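Local structure of probable adhesion protein (Pseudomonas aeruginosa PAO1, 6R3Z) at residues L218-I223 with S241-Y246. The protein probably serves as the periplasmic solute-binding protein of a metal transport system, holding divalent ions such as ferrous iron, manganese or nickel. Residues are numbered along the deposited sequence; the frame is centred on the assembly and turned at random.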
ATOM      1  N   LEU A 218      24.500  -0.573 -13.876  1.00 24.24           N
ATOM      2  CA  LEU A 218      23.289  -0.776 -14.685  1.00 25.22           C
ATOM      3  C   LEU A 218      22.685   0.506 -15.226  1.00 28.58           C
ATOM      4  O   LEU A 218      21.643   0.454 -15.899  1.00 27.94           O
ATOM      5  CB  LEU A 218      22.242  -1.594 -13.911  1.00 25.19           C
ATOM      6  CG  LEU A 218      22.736  -2.960 -13.400  1.00 30.69           C
ATOM      7  CD1 LEU A 218      21.645  -3.691 -12.665  1.00 31.31           C
ATOM      8  CD2 LEU A 218      23.315  -3.836 -14.552  1.00 32.16           C
ATOM      9  N   ASP A 219      23.349   1.657 -14.961  1.00 25.49           N
ATOM     10  CA  ASP A 219      22.895   2.980 -15.395  1.00 25.56           C
ATOM     11  C   ASP A 219      21.430   3.248 -14.968  1.00 27.43           C
ATOM     12  O   ASP A 219      20.566   3.580 -15.789  1.00 27.08           O
ATOM     13  CB  ASP A 219      23.125   3.176 -16.912  1.00 28.01           C
ATOM     14  CG  ASP A 219      23.031   4.624 -17.391  1.00 42.74           C
ATOM     15  OD1 ASP A 219      23.180   5.555 -16.544  1.00 41.62           O
ATOM     16  OD2 ASP A 219      22.818   4.832 -18.605  1.00 53.15           O
ATOM     17  N   VAL A 220      21.149   3.062 -13.663  1.00 22.40           N
ATOM     18  CA  VAL A 220      19.809   3.325 -13.120  1.00 21.77           C
ATOM     19  C   VAL A 220      19.603   4.842 -13.210  1.00 26.23           C
ATOM     20  O   VAL A 220      20.516   5.605 -12.896  1.00 25.60           O
ATOM     21  CB  VAL A 220      19.638   2.752 -11.687  1.00 23.81           C
ATOM     22  CG1 VAL A 220      18.351   3.250 -11.009  1.00 23.53           C
ATOM     23  CG2 VAL A 220      19.681   1.230 -11.705  1.00 23.10           C
ATOM     24  N   LYS A 221      18.441   5.260 -13.707  1.00 24.07           N
ATOM     25  CA  LYS A 221      18.141   6.670 -13.954  1.00 24.31           C
ATOM     26  C   LYS A 221      17.522   7.386 -12.764  1.00 30.58           C
ATOM     27  O   LYS A 221      17.831   8.559 -12.507  1.00 31.88           O
ATOM     28  CB  LYS A 221      17.268   6.832 -15.216  1.00 26.62           C
ATOM     29  CG  LYS A 221      17.894   6.278 -16.511  1.00 33.39           C
ATOM     30  CD  LYS A 221      19.163   7.020 -16.962  1.00 40.90           C
ATOM     31  CE  LYS A 221      19.829   6.353 -18.141  1.00 38.64           C
ATOM     32  NZ  LYS A 221      21.103   7.041 -18.512  1.00 44.36           N
ATOM     33  N   VAL A 222      16.584   6.714 -12.082  1.00 25.97           N
ATOM     34  CA  VAL A 222      15.856   7.330 -10.973  1.00 24.45           C
ATOM     35  C   VAL A 222      15.781   6.401  -9.771  1.00 27.29           C
ATOM     36  O   VAL A 222      15.814   5.179  -9.930  1.00 24.86           O
ATOM     37  CB  VAL A 222      14.432   7.829 -11.385  1.00 27.35           C
ATOM     38  CG1 VAL A 222      14.475   8.751 -12.607  1.00 26.92           C
ATOM     39  CG2 VAL A 222      13.462   6.672 -11.616  1.00 27.08           C
ATOM     40  N   ILE A 223      15.642   6.998  -8.577  1.00 24.12           N
ATOM     41  CA  ILE A 223      15.411   6.272  -7.340  1.00 23.04           C
ATOM     42  C   ILE A 223      14.188   6.897  -6.638  1.00 26.27           C
ATOM     43  O   ILE A 223      14.104   8.130  -6.523  1.00 25.80           O
ATOM     44  CB  ILE A 223      16.660   6.113  -6.419  1.00 27.59           C
ATOM     45  CG1 ILE A 223      16.363   5.156  -5.224  1.00 27.79           C
ATOM     46  CG2 ILE A 223      17.205   7.483  -5.952  1.00 29.43           C
ATOM     47  CD1 ILE A 223      17.606   4.437  -4.635  1.00 33.54           C
ATOM     48  N   SER A 241      25.879   7.874  -6.370  1.00 38.24           N
ATOM     49  CA  SER A 241      25.423   7.265  -7.625  1.00 37.33           C
ATOM     50  C   SER A 241      25.104   8.264  -8.748  1.00 41.48           C
ATOM     51  O   SER A 241      25.190   7.895  -9.922  1.00 42.07           O
ATOM     52  CB  SER A 241      24.232   6.345  -7.374  1.00 39.67           C
ATOM     53  OG  SER A 241      23.081   7.093  -7.009  1.00 43.11           O
ATOM     54  N   GLY A 242      24.709   9.488  -8.388  1.00 36.79           N
ATOM     55  CA  GLY A 242      24.305  10.516  -9.347  1.00 37.05           C
ATOM     56  C   GLY A 242      22.889  10.309  -9.868  1.00 38.81           C
ATOM     57  O   GLY A 242      22.438  11.022 -10.775  1.00 39.09           O
ATOM     58  N   VAL A 243      22.176   9.325  -9.288  1.00 32.71           N
ATOM     59  CA  VAL A 243      20.811   8.945  -9.657  1.00 32.36           C
ATOM     60  C   VAL A 243      19.821  10.001  -9.133  1.00 35.80           C
ATOM     61  O   VAL A 243      19.912  10.388  -7.965  1.00 37.54           O
ATOM     62  CB  VAL A 243      20.523   7.496  -9.154  1.00 37.08           C
ATOM     63  CG1 VAL A 243      19.074   7.107  -9.318  1.00 37.80           C
ATOM     64  CG2 VAL A 243      21.413   6.480  -9.865  1.00 36.97           C
ATOM     65  N   LYS A 244      18.915  10.497 -10.011  1.00 29.23           N
ATOM     66  CA  LYS A 244      17.886  11.479  -9.662  1.00 28.66           C
ATOM     67  C   LYS A 244      16.922  10.898  -8.616  1.00 31.11           C
ATOM     68  O   LYS A 244      16.450   9.772  -8.762  1.00 30.73           O
ATOM     69  CB  LYS A 244      17.095  11.947 -10.902  1.00 31.00           C
ATOM     70  CG  LYS A 244      17.868  12.867 -11.838  1.00 41.39           C
ATOM     71  CD  LYS A 244      16.965  13.388 -12.960  1.00 53.41           C
ATOM     72  CE  LYS A 244      17.704  14.287 -13.930  1.00 59.22           C
ATOM     73  NZ  LYS A 244      16.827  14.732 -15.048  1.00 60.27           N
ATOM     74  N   LEU A 245      16.645  11.671  -7.571  1.00 27.76           N
ATOM     75  CA  LEU A 245      15.804  11.245  -6.468  1.00 28.01           C
ATOM     76  C   LEU A 245      14.386  11.839  -6.496  1.00 29.07           C
ATOM     77  O   LEU A 245      14.206  13.050  -6.656  1.00 27.72           O
ATOM     78  CB  LEU A 245      16.507  11.593  -5.134  1.00 29.70           C
ATOM     79  CG  LEU A 245      15.725  11.342  -3.838  1.00 35.77           C
ATOM     80  CD1 LEU A 245      15.648   9.874  -3.531  1.00 35.76           C
ATOM     81  CD2 LEU A 245      16.343  12.115  -2.673  1.00 41.67           C
ATOM     82  N   TYR A 246      13.392  10.960  -6.304  1.00 25.03           N
ATOM     83  CA  TYR A 246      11.978  11.287  -6.157  1.00 23.87           C
ATOM     84  C   TYR A 246      11.505  10.512  -4.919  1.00 27.38           C
ATOM     85  O   TYR A 246      12.191   9.577  -4.490  1.00 27.48           O
ATOM     86  CB  TYR A 246      11.167  10.891  -7.405  1.00 24.02           C
ATOM     87  CG  TYR A 246      11.644  11.571  -8.671  1.00 24.74           C
ATOM     88  CD1 TYR A 246      12.650  11.007  -9.449  1.00 26.65           C
ATOM     89  CD2 TYR A 246      11.071  12.766  -9.108  1.00 25.11           C
ATOM     90  CE1 TYR A 246      13.094  11.619 -10.618  1.00 27.21           C
ATOM     91  CE2 TYR A 246      11.513  13.391 -10.283  1.00 25.32           C
ATOM     92  CZ  TYR A 246      12.538  12.817 -11.023  1.00 29.56           C
ATOM     93  OH  TYR A 246      13.011  13.367 -12.189  1.00 31.33           O
TER
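With chi1 at 172°, Val243 sets CG1 opposite its own backbone N and lays this methyl against the backbone of 218-223, 3.5 Å from Ile223 N, while its CG2 meets Val220 O. In Tyr246, CG lies trans to the carbonyl carbon (chi1 -59°), which carries CE1 to within 3.8 Å of Val222 CG1, at a slant to the ring; the tyrosine thus offers carbon to Val222 while its OH is hydrogen-bonded to Glu278. Branched valine and isoleucine suit these buried positions: Ile223 CG2 touches Val243 CG1, and Ile223 CG2 lies 3.7 Å from Leu245 CD1. The backbones join as parallel strands. Ile223 N gives its hydrogen to Lys244 O and Tyr246 N to Ile223 O, each 2.9 Å, so Ile223 bonds to the residues before and after its partner Leu245; a weak bond from Lys244 N to Lys221 O begins the pairing. The long chain of Lys221 carries NZ to a salt bridge with Asp219 OD2 (2.8 Å). Gly242, lacking a side chain, readily takes the positive phi that ends helix 234-241. That helix completes the beta-alpha-beta unit and packs on Ile223 and Leu245, helix 260-277 packs against Tyr246, and strand 220-226 lies between strand 172-175 and edge strand 244-248.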